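Local coordinates for protein OBCA, Oxalate Biosynthetic Component A (Burkholderia glumae, PDB 4NNB) that joins an N-terminal domain to a TIM-barrel domain and holds a magnesium ion and an oxaloacetate ion together in one pocket, at residues D396-R401 and G428-V433; E405-L410 and V423-G428; L478-A483 and W496-L501. One frame throughout, in Å; residues are numbered along the deposited sequence.

Strand 5-10 and seven later strands, from 222-229 to 469-472, close a parallel beta/alpha barrel, and all three contacts lie in the C-terminal half of the chain. Past barrel strand 373-378, the loop 396-401 leads into helix 401-413. Helix 416-440 follows and brings the chain back. Contact 2 pairs these two helices early in the return. Contact 1 comes later and closes a longer loop around it, tying the loop 396-401 to the same helix 416-440. The two touch through I399 and I407. Contact 3 forms after both have closed. It joins strand 479-481 to helix 495-507 beyond barrel strand 469-472, and its nearest atoms are about 13 Å from those of contact 2.

Contact 1: residues D396-R401 and G428-V433; sequences DSLIAR and GQLRPV
A400 and Q429 meet at the start of helix 401-413, in the stretch of chain that links barrel strands 373-378 and 444-449. A400 is the N-cap residue of that helix. Its backbone N donates to Q429 OE1 over 2.9 Å. The bond is nearly straight at hydrogen (165°), but the donor is tilted 29° from the plane of the side-chain carbonyl. The bend of Q429 at chi2 (-72°) swings OE1 over toward A400 N. A400 CB lies 3.3 Å from the same oxygen, Q429 OE1. A water grips OE1 as well. It donates to Q429 OE1 at 2.9 Å and to L398 O at 2.7 Å. Two donors thus hold this oxygen, and the water bridges the side chain to the loop backbone. Beside this polar pair the contact is apolar. I399 divides its two branches between neighbouring residues of the helix: CG2 lies 4.0 Å from Q429 CG, and CG1 lies 4.0 Å from L430 CD2. The same methyl, L430 CD2, also packs on L398 CB at 3.9 Å. Farther along the helix, L398 CD2 comes near V433 CG2 more loosely. The next backbone amide, R401 N, is hydrogen-bonded to D395 OD2. L430 also packs on V461 and L465 of helix 458-465, while V433 touches H352 and V355 of helix 352-359. I399 touches R404 and I407 of helix 401-413, which places the loop among these helices around the barrel.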
loop_
_atom_site.group_PDB
_atom_site.type_symbol
_atom_site.label_atom_id
_atom_site.label_comp_id
_atom_site.label_asym_id
_atom_site.label_seq_id
_atom_site.Cartn_x
_atom_site.Cartn_y
_atom_site.Cartn_z
ATOM N N ASP A 396 17.393 -13.387 -0.388
ATOM C CA ASP A 396 17.629 -13.057 1.005
ATOM C C ASP A 396 16.294 -12.734 1.684
ATOM O O ASP A 396 16.255 -12.104 2.738
ATOM C CB ASP A 396 18.632 -11.893 1.116
ATOM C CG ASP A 396 19.273 -11.803 2.495
ATOM O OD1 ASP A 396 19.531 -12.866 3.096
ATOM O OD2 ASP A 396 19.507 -10.677 2.992
ATOM N N SER A 397 15.203 -13.185 1.062
ATOM C CA SER A 397 13.852 -12.969 1.578
ATOM C C SER A 397 13.641 -13.674 2.920
ATOM O O SER A 397 14.204 -14.742 3.157
ATOM C CB SER A 397 12.808 -13.481 0.572
ATOM O OG SER A 397 13.082 -13.045 -0.748
ATOM N N LEU A 398 12.825 -13.088 3.790
ATOM C CA LEU A 398 12.501 -13.740 5.061
ATOM C C LEU A 398 11.803 -15.076 4.806
ATOM O O LEU A 398 12.156 -16.100 5.396
ATOM C CB LEU A 398 11.609 -12.858 5.923
ATOM C CG LEU A 398 12.150 -11.510 6.387
ATOM C CD1 LEU A 398 11.173 -10.942 7.405
ATOM C CD2 LEU A 398 13.542 -11.660 6.973
ATOM N N ILE A 399 10.795 -15.043 3.940
ATOM C CA ILE A 399 10.185 -16.262 3.432
ATOM C C ILE A 399 10.876 -16.515 2.105
ATOM O O ILE A 399 10.701 -15.751 1.158
ATOM C CB ILE A 399 8.665 -16.098 3.209
ATOM C CG1 ILE A 399 7.963 -15.701 4.518
ATOM C CG2 ILE A 399 8.069 -17.386 2.639
ATOM C CD1 ILE A 399 6.452 -15.413 4.373
ATOM N N ALA A 400 11.696 -17.560 2.051
ATOM C CA ALA A 400 12.436 -17.896 0.835
ATOM C C ALA A 400 11.513 -17.845 -0.375
ATOM O O ALA A 400 10.357 -18.270 -0.289
ATOM C CB ALA A 400 13.077 -19.271 0.974
ATOM N N ARG A 401 12.004 -17.302 -1.487
ATOM C CA ARG A 401 11.148 -17.094 -2.647
ATOM C C ARG A 401 10.491 -18.394 -3.107
ATOM O O ARG A 401 9.303 -18.403 -3.414
ATOM C CB ARG A 401 11.894 -16.434 -3.813
ATOM C CG ARG A 401 11.027 -16.338 -5.079
ATOM C CD ARG A 401 11.614 -15.418 -6.138
ATOM N NE ARG A 401 10.680 -15.227 -7.247
ATOM C CZ ARG A 401 10.565 -14.103 -7.952
ATOM N NH1 ARG A 401 9.678 -14.024 -8.941
ATOM N NH2 ARG A 401 11.326 -13.051 -7.668
ATOM N N GLY A 428 7.046 -21.811 9.433
ATOM C CA GLY A 428 8.321 -22.509 9.366
ATOM C C GLY A 428 9.455 -21.613 8.888
ATOM O O GLY A 428 10.591 -21.724 9.355
ATOM N N GLN A 429 9.150 -20.723 7.948
ATOM C CA GLN A 429 10.154 -19.787 7.458
ATOM C C GLN A 429 10.420 -18.667 8.463
ATOM O O GLN A 429 11.571 -18.280 8.681
ATOM C CB GLN A 429 9.728 -19.206 6.110
ATOM C CG GLN A 429 9.821 -20.192 4.967
ATOM C CD GLN A 429 11.251 -20.470 4.585
ATOM O OE1 GLN A 429 11.955 -19.584 4.097
ATOM N NE2 GLN A 429 11.701 -21.698 4.822
ATOM N N LEU A 430 9.360 -18.156 9.083
ATOM C CA LEU A 430 9.485 -16.974 9.925
ATOM C C LEU A 430 9.911 -17.295 11.351
ATOM O O LEU A 430 10.489 -16.440 12.025
ATOM C CB LEU A 430 8.185 -16.153 9.924
ATOM C CG LEU A 430 7.816 -15.503 8.587
ATOM C CD1 LEU A 430 6.406 -14.892 8.659
ATOM C CD2 LEU A 430 8.848 -14.441 8.218
ATOM N N ARG A 431 9.631 -18.519 11.810
ATOM C CA ARG A 431 9.914 -18.882 13.204
ATOM C C ARG A 431 11.369 -18.641 13.651
ATOM O O ARG A 431 11.582 -18.008 14.685
ATOM C CB ARG A 431 9.478 -20.328 13.520
ATOM C CG ARG A 431 9.866 -20.808 14.915
ATOM C CD ARG A 431 8.695 -20.762 15.862
ATOM N NE ARG A 431 7.692 -21.755 15.483
ATOM C CZ ARG A 431 6.428 -21.726 15.882
ATOM N NH1 ARG A 431 6.007 -20.745 16.665
ATOM N NH2 ARG A 431 5.584 -22.669 15.487
ATOM N N PRO A 432 12.361 -19.128 12.879
ATOM C CA PRO A 432 13.742 -18.925 13.338
ATOM C C PRO A 432 14.130 -17.449 13.320
ATOM O O PRO A 432 14.971 -17.046 14.121
ATOM C CB PRO A 432 14.581 -19.674 12.297
ATOM C CG PRO A 432 13.639 -20.521 11.531
ATOM C CD PRO A 432 12.320 -19.839 11.586
ATOM N N VAL A 433 13.538 -16.660 12.420
ATOM C CA VAL A 433 13.783 -15.212 12.399
ATOM C C VAL A 433 13.265 -14.597 13.690
ATOM O O VAL A 433 13.988 -13.865 14.378
ATOM C CB VAL A 433 13.131 -14.536 11.158
ATOM C CG1 VAL A 433 13.210 -13.006 11.242
ATOM C CG2 VAL A 433 13.791 -15.025 9.879
HETATM O O HOH W 1 14.062 -17.953 5.216
#

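Contact 2: residues E405-L410 and V423-G428; sequences EEISSL and VELAIG
I407 and L425 face each other with similar first torsions. I407 CG1 and L425 CG each stand anti to their own carbonyl carbon, with chi1 -73° and -57°. The second torsion of each is extended, which carries I407 CD1 and L425 CD1 far out from their own helices. The two side chains then slide past each other in opposite directions. I407 CG1 lies 3.9 Å from L425 CB. I407 CD1 goes on beyond L425 to the next residue of helix 416-440. There it packs 4.1 Å from A426 CB and rests against the backbone, 3.9 Å from A426 N. L425 CD1 travels the other way and ends among residues of helix 401-413. L410 CD1 meets it at 3.6 Å, methyl to methyl, and the side chains of L410 and L425 cross at about a right angle. On another side, E406 CG is 3.7 Å from L425 CD1. The chain of E406 is extended beyond CG. Its carboxylate also lies against L425 CD1, and E406 is exposed. E406 therefore lends its carbon chain to the contact. No hydrogen bond joins the two segments; the contact is mostly apolar. Neighbours pack on it as well: I407 on M454 and L457, A426 on V461 of helix 458-465. The axes of the two short helical segments pass 9.6 Å apart, with 157° between their directions. Helices 401-413 and 416-440 are joined by a very short turn. This is an antiparallel helical hairpin, packed on the outside of the beta/alpha barrel.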
loop_
_atom_site.group_PDB
_atom_site.type_symbol
_atom_site.label_atom_id
_atom_site.label_comp_id
_atom_site.label_asym_id
_atom_site.label_seq_id
_atom_site.Cartn_x
_atom_site.Cartn_y
_atom_site.Cartn_z
ATOM N N GLU A 405 6.567 -18.710 -3.265
ATOM C CA GLU A 405 5.845 -19.109 -4.473
ATOM C C GLU A 405 4.851 -20.248 -4.190
ATOM O O GLU A 405 3.747 -20.263 -4.735
ATOM C CB GLU A 405 6.826 -19.474 -5.596
ATOM C CG GLU A 405 7.582 -18.262 -6.156
ATOM C CD GLU A 405 8.695 -18.635 -7.120
ATOM O OE1 GLU A 405 9.182 -19.783 -7.073
ATOM O OE2 GLU A 405 9.082 -17.777 -7.926
ATOM N N GLU A 406 5.234 -21.180 -3.323
ATOM C CA GLU A 406 4.354 -22.278 -2.928
ATOM C C GLU A 406 3.161 -21.746 -2.140
ATOM O O GLU A 406 2.025 -22.199 -2.324
ATOM C CB GLU A 406 5.127 -23.318 -2.102
ATOM C CG GLU A 406 4.347 -24.603 -1.785
ATOM C CD GLU A 406 5.241 -25.739 -1.274
ATOM O OE1 GLU A 406 6.485 -25.597 -1.306
ATOM O OE2 GLU A 406 4.694 -26.778 -0.845
ATOM N N ILE A 407 3.428 -20.775 -1.270
ATOM C CA ILE A 407 2.387 -20.130 -0.477
ATOM C C ILE A 407 1.352 -19.417 -1.357
ATOM O O ILE A 407 0.146 -19.547 -1.127
ATOM C CB ILE A 407 2.992 -19.148 0.557
ATOM C CG1 ILE A 407 3.651 -19.919 1.699
ATOM C CG2 ILE A 407 1.932 -18.223 1.113
ATOM C CD1 ILE A 407 4.497 -19.045 2.615
ATOM N N SER A 408 1.821 -18.677 -2.360
ATOM C CA SER A 408 0.925 -17.979 -3.279
ATOM C C SER A 408 0.052 -18.976 -4.051
ATOM O O SER A 408 -1.146 -18.753 -4.243
ATOM C CB SER A 408 1.721 -17.099 -4.251
ATOM O OG SER A 408 2.413 -16.070 -3.558
ATOM N N SER A 409 0.663 -20.075 -4.480
ATOM C CA SER A 409 -0.063 -21.144 -5.161
ATOM C C SER A 409 -1.165 -21.732 -4.277
ATOM O O SER A 409 -2.309 -21.890 -4.710
ATOM C CB SER A 409 0.911 -22.238 -5.598
ATOM O OG SER A 409 0.214 -23.353 -6.122
ATOM N N LEU A 410 -0.816 -22.043 -3.033
ATOM C CA LEU A 410 -1.774 -22.579 -2.077
ATOM C C LEU A 410 -2.934 -21.621 -1.784
ATOM O O LEU A 410 -4.095 -22.052 -1.722
ATOM C CB LEU A 410 -1.066 -22.999 -0.788
ATOM C CG LEU A 410 -0.196 -24.254 -0.888
ATOM C CD1 LEU A 410 0.848 -24.251 0.203
ATOM C CD2 LEU A 410 -1.050 -25.508 -0.778
ATOM N N VAL A 423 -0.152 -21.420 5.841
ATOM C CA VAL A 423 0.196 -20.953 7.179
ATOM C C VAL A 423 1.411 -21.692 7.746
ATOM O O VAL A 423 2.313 -21.072 8.314
ATOM C CB VAL A 423 -0.993 -21.094 8.152
ATOM C CG1 VAL A 423 -0.563 -20.817 9.588
ATOM C CG2 VAL A 423 -2.120 -20.160 7.749
ATOM N N GLU A 424 1.429 -23.011 7.578
ATOM C CA GLU A 424 2.526 -23.849 8.059
ATOM C C GLU A 424 3.869 -23.450 7.441
ATOM O O GLU A 424 4.874 -23.328 8.145
ATOM C CB GLU A 424 2.230 -25.329 7.772
ATOM C CG GLU A 424 3.358 -26.285 8.152
ATOM C CD GLU A 424 2.951 -27.753 8.067
ATOM O OE1 GLU A 424 3.638 -28.591 8.696
ATOM O OE2 GLU A 424 1.949 -28.067 7.378
ATOM N N LEU A 425 3.884 -23.255 6.128
ATOM C CA LEU A 425 5.105 -22.874 5.429
ATOM C C LEU A 425 5.592 -21.503 5.878
ATOM O O LEU A 425 6.796 -21.269 5.977
ATOM C CB LEU A 425 4.881 -22.857 3.921
ATOM C CG LEU A 425 4.381 -24.157 3.298
ATOM C CD1 LEU A 425 4.084 -23.956 1.823
ATOM C CD2 LEU A 425 5.408 -25.250 3.483
ATOM N N ALA A 426 4.651 -20.600 6.135
ATOM C CA ALA A 426 4.985 -19.241 6.549
ATOM C C ALA A 426 5.634 -19.266 7.921
ATOM O O ALA A 426 6.716 -18.691 8.123
ATOM C CB ALA A 426 3.740 -18.365 6.564
ATOM N N ILE A 427 4.970 -19.942 8.858
ATOM C CA ILE A 427 5.484 -20.099 10.216
ATOM C C ILE A 427 6.863 -20.767 10.243
ATOM O O ILE A 427 7.746 -20.327 10.983
ATOM C CB ILE A 427 4.487 -20.867 11.118
ATOM C CG1 ILE A 427 3.253 -20.005 11.362
ATOM C CG2 ILE A 427 5.115 -21.220 12.453
ATOM C CD1 ILE A 427 2.240 -20.610 12.317
ATOM N N GLY A 428 7.046 -21.811 9.433
ATOM C CA GLY A 428 8.321 -22.509 9.366
ATOM C C GLY A 428 9.455 -21.613 8.888
ATOM O O GLY A 428 10.591 -21.724 9.355
#

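Contact 3: residues L478-A483 and W496-L501; sequences LTVNDA and WEQVSL
V480 points its side chain from strand 479-481 at helix 495-507, and each of its carbons meets the helix. CB lies 3.7 Å from L501 CD1. CG1 stands anti to the carbonyl carbon and enters the gap between two residues one turn apart. It is 3.6 Å from Q498 CG and 3.7 Å from L501 CD1. CG2 turns to the remaining side, where E497 OE2 is 3.9 Å away. V480 and L501 cross at about a right angle, while V480 and Q498 meet more obliquely. Q498 then passes beside V480 with an extended chain and reaches the strand backbone with its amide. NE2 donates to T479 O over 3.1 Å, with a fairly straight angle of 161° at hydrogen. T479 O lies close to the amide plane of Q498. The donor, however, stands above the plane of the T479 carbonyl, 46° out of it. Q498 NE2 also donates to G477 O, so two backbone oxygens just before and within the strand fix the rotation of this amide. The carboxylate of E497 has firmer partners than V480: OE2 accepts from R493 N, and OE1 makes a salt bridge with R490. R490 belongs to strand 489-491, which bonds to V480 through the backbone. The axis of strand 479-481 makes 32° with that of helix 496-501, the two running roughly the same way. Strands 479-481 and 489-491 form a beta hairpin after barrel strand 469-472, packed on the helix that follows it.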
loop_
_atom_site.group_PDB
_atom_site.type_symbol
_atom_site.label_atom_id
_atom_site.label_comp_id
_atom_site.label_asym_id
_atom_site.label_seq_id
_atom_site.Cartn_x
_atom_site.Cartn_y
_atom_site.Cartn_z
ATOM N N LEU A 478 -4.174 -2.912 -1.291
ATOM C CA LEU A 478 -5.249 -1.960 -1.590
ATOM C C LEU A 478 -6.650 -2.547 -1.400
ATOM O O LEU A 478 -7.652 -1.841 -1.565
ATOM C CB LEU A 478 -5.101 -1.440 -3.020
ATOM C CG LEU A 478 -3.794 -0.684 -3.298
ATOM C CD1 LEU A 478 -3.722 -0.196 -4.757
ATOM C CD2 LEU A 478 -3.656 0.478 -2.312
ATOM N N THR A 479 -6.717 -3.829 -1.043
ATOM C CA THR A 479 -7.989 -4.553 -1.026
ATOM C C THR A 479 -8.496 -4.979 0.357
ATOM O O THR A 479 -7.758 -4.991 1.349
ATOM C CB THR A 479 -7.914 -5.809 -1.930
ATOM O OG1 THR A 479 -6.869 -6.670 -1.470
ATOM C CG2 THR A 479 -7.629 -5.418 -3.375
ATOM N N VAL A 480 -9.783 -5.311 0.411
ATOM C CA VAL A 480 -10.356 -6.006 1.556
ATOM C C VAL A 480 -11.174 -7.187 1.031
ATOM O O VAL A 480 -11.597 -7.199 -0.137
ATOM C CB VAL A 480 -11.286 -5.113 2.408
ATOM C CG1 VAL A 480 -10.509 -4.033 3.142
ATOM C CG2 VAL A 480 -12.403 -4.509 1.536
ATOM N N ASN A 481 -11.381 -8.183 1.880
ATOM C CA ASN A 481 -12.389 -9.196 1.594
ATOM C C ASN A 481 -13.781 -8.613 1.825
ATOM O O ASN A 481 -13.961 -7.746 2.681
ATOM C CB ASN A 481 -12.183 -10.434 2.471
ATOM C CG ASN A 481 -10.938 -11.207 2.092
ATOM O OD1 ASN A 481 -10.607 -11.324 0.916
ATOM N ND2 ASN A 481 -10.239 -11.729 3.080
ATOM N N ASP A 482 -14.761 -9.091 1.058
ATOM C CA ASP A 482 -16.145 -8.655 1.220
ATOM C C ASP A 482 -17.033 -9.776 0.701
ATOM O O ASP A 482 -17.232 -9.898 -0.502
ATOM C CB ASP A 482 -16.407 -7.362 0.434
ATOM C CG ASP A 482 -17.780 -6.757 0.728
ATOM O OD1 ASP A 482 -18.675 -7.478 1.225
ATOM O OD2 ASP A 482 -17.972 -5.552 0.453
ATOM N N ALA A 483 -17.555 -10.592 1.617
ATOM C CA ALA A 483 -18.345 -11.773 1.254
ATOM C C ALA A 483 -19.648 -11.436 0.513
ATOM O O ALA A 483 -20.232 -12.298 -0.144
ATOM C CB ALA A 483 -18.633 -12.621 2.496
ATOM N N TRP A 496 -8.344 2.786 7.255
ATOM C CA TRP A 496 -9.207 2.600 8.425
ATOM C C TRP A 496 -10.104 1.356 8.279
ATOM O O TRP A 496 -10.386 0.667 9.261
ATOM C CB TRP A 496 -10.062 3.846 8.675
ATOM C CG TRP A 496 -11.054 4.095 7.583
ATOM C CD1 TRP A 496 -10.900 4.923 6.504
ATOM C CD2 TRP A 496 -12.357 3.503 7.457
ATOM N NE1 TRP A 496 -12.028 4.875 5.714
ATOM C CE2 TRP A 496 -12.934 4.015 6.279
ATOM C CE3 TRP A 496 -13.084 2.588 8.225
ATOM C CZ2 TRP A 496 -14.209 3.634 5.846
ATOM C CZ3 TRP A 496 -14.352 2.211 7.793
ATOM C CH2 TRP A 496 -14.899 2.734 6.620
ATOM N N GLU A 497 -10.537 1.059 7.058
ATOM C CA GLU A 497 -11.404 -0.101 6.865
ATOM C C GLU A 497 -10.625 -1.395 7.090
ATOM O O GLU A 497 -11.122 -2.325 7.735
ATOM C CB GLU A 497 -12.083 -0.091 5.489
ATOM C CG GLU A 497 -13.044 -1.267 5.320
ATOM C CD GLU A 497 -13.855 -1.186 4.054
ATOM O OE1 GLU A 497 -15.084 -1.349 4.137
ATOM O OE2 GLU A 497 -13.264 -0.973 2.968
ATOM N N GLN A 498 -9.395 -1.438 6.582
ATOM C CA GLN A 498 -8.519 -2.585 6.802
ATOM C C GLN A 498 -8.198 -2.768 8.275
ATOM O O GLN A 498 -8.140 -3.897 8.763
ATOM C CB GLN A 498 -7.245 -2.450 5.953
ATOM C CG GLN A 498 -7.574 -2.379 4.451
ATOM C CD GLN A 498 -6.409 -1.899 3.597
ATOM O OE1 GLN A 498 -5.621 -1.042 4.016
ATOM N NE2 GLN A 498 -6.291 -2.457 2.397
ATOM N N VAL A 499 -8.016 -1.654 8.981
ATOM C CA VAL A 499 -7.816 -1.679 10.425
ATOM C C VAL A 499 -9.030 -2.286 11.163
ATOM O O VAL A 499 -8.855 -3.145 12.033
ATOM C CB VAL A 499 -7.509 -0.265 10.970
ATOM C CG1 VAL A 499 -7.471 -0.266 12.490
ATOM C CG2 VAL A 499 -6.171 0.258 10.405
ATOM N N SER A 500 -10.241 -1.840 10.814
ATOM C CA SER A 500 -11.471 -2.328 11.459
ATOM C C SER A 500 -11.614 -3.823 11.287
ATOM O O SER A 500 -11.948 -4.529 12.232
ATOM C CB SER A 500 -12.721 -1.644 10.885
ATOM O OG SER A 500 -12.665 -0.246 11.061
ATOM N N LEU A 501 -11.351 -4.289 10.070
ATOM C CA LEU A 501 -11.489 -5.695 9.726
ATOM C C LEU A 501 -10.463 -6.586 10.410
ATOM O O LEU A 501 -10.804 -7.665 10.891
ATOM C CB LEU A 501 -11.437 -5.885 8.210
ATOM C CG LEU A 501 -12.689 -5.417 7.469
ATOM C CD1 LEU A 501 -12.427 -5.338 5.972
ATOM C CD2 LEU A 501 -13.858 -6.361 7.763
#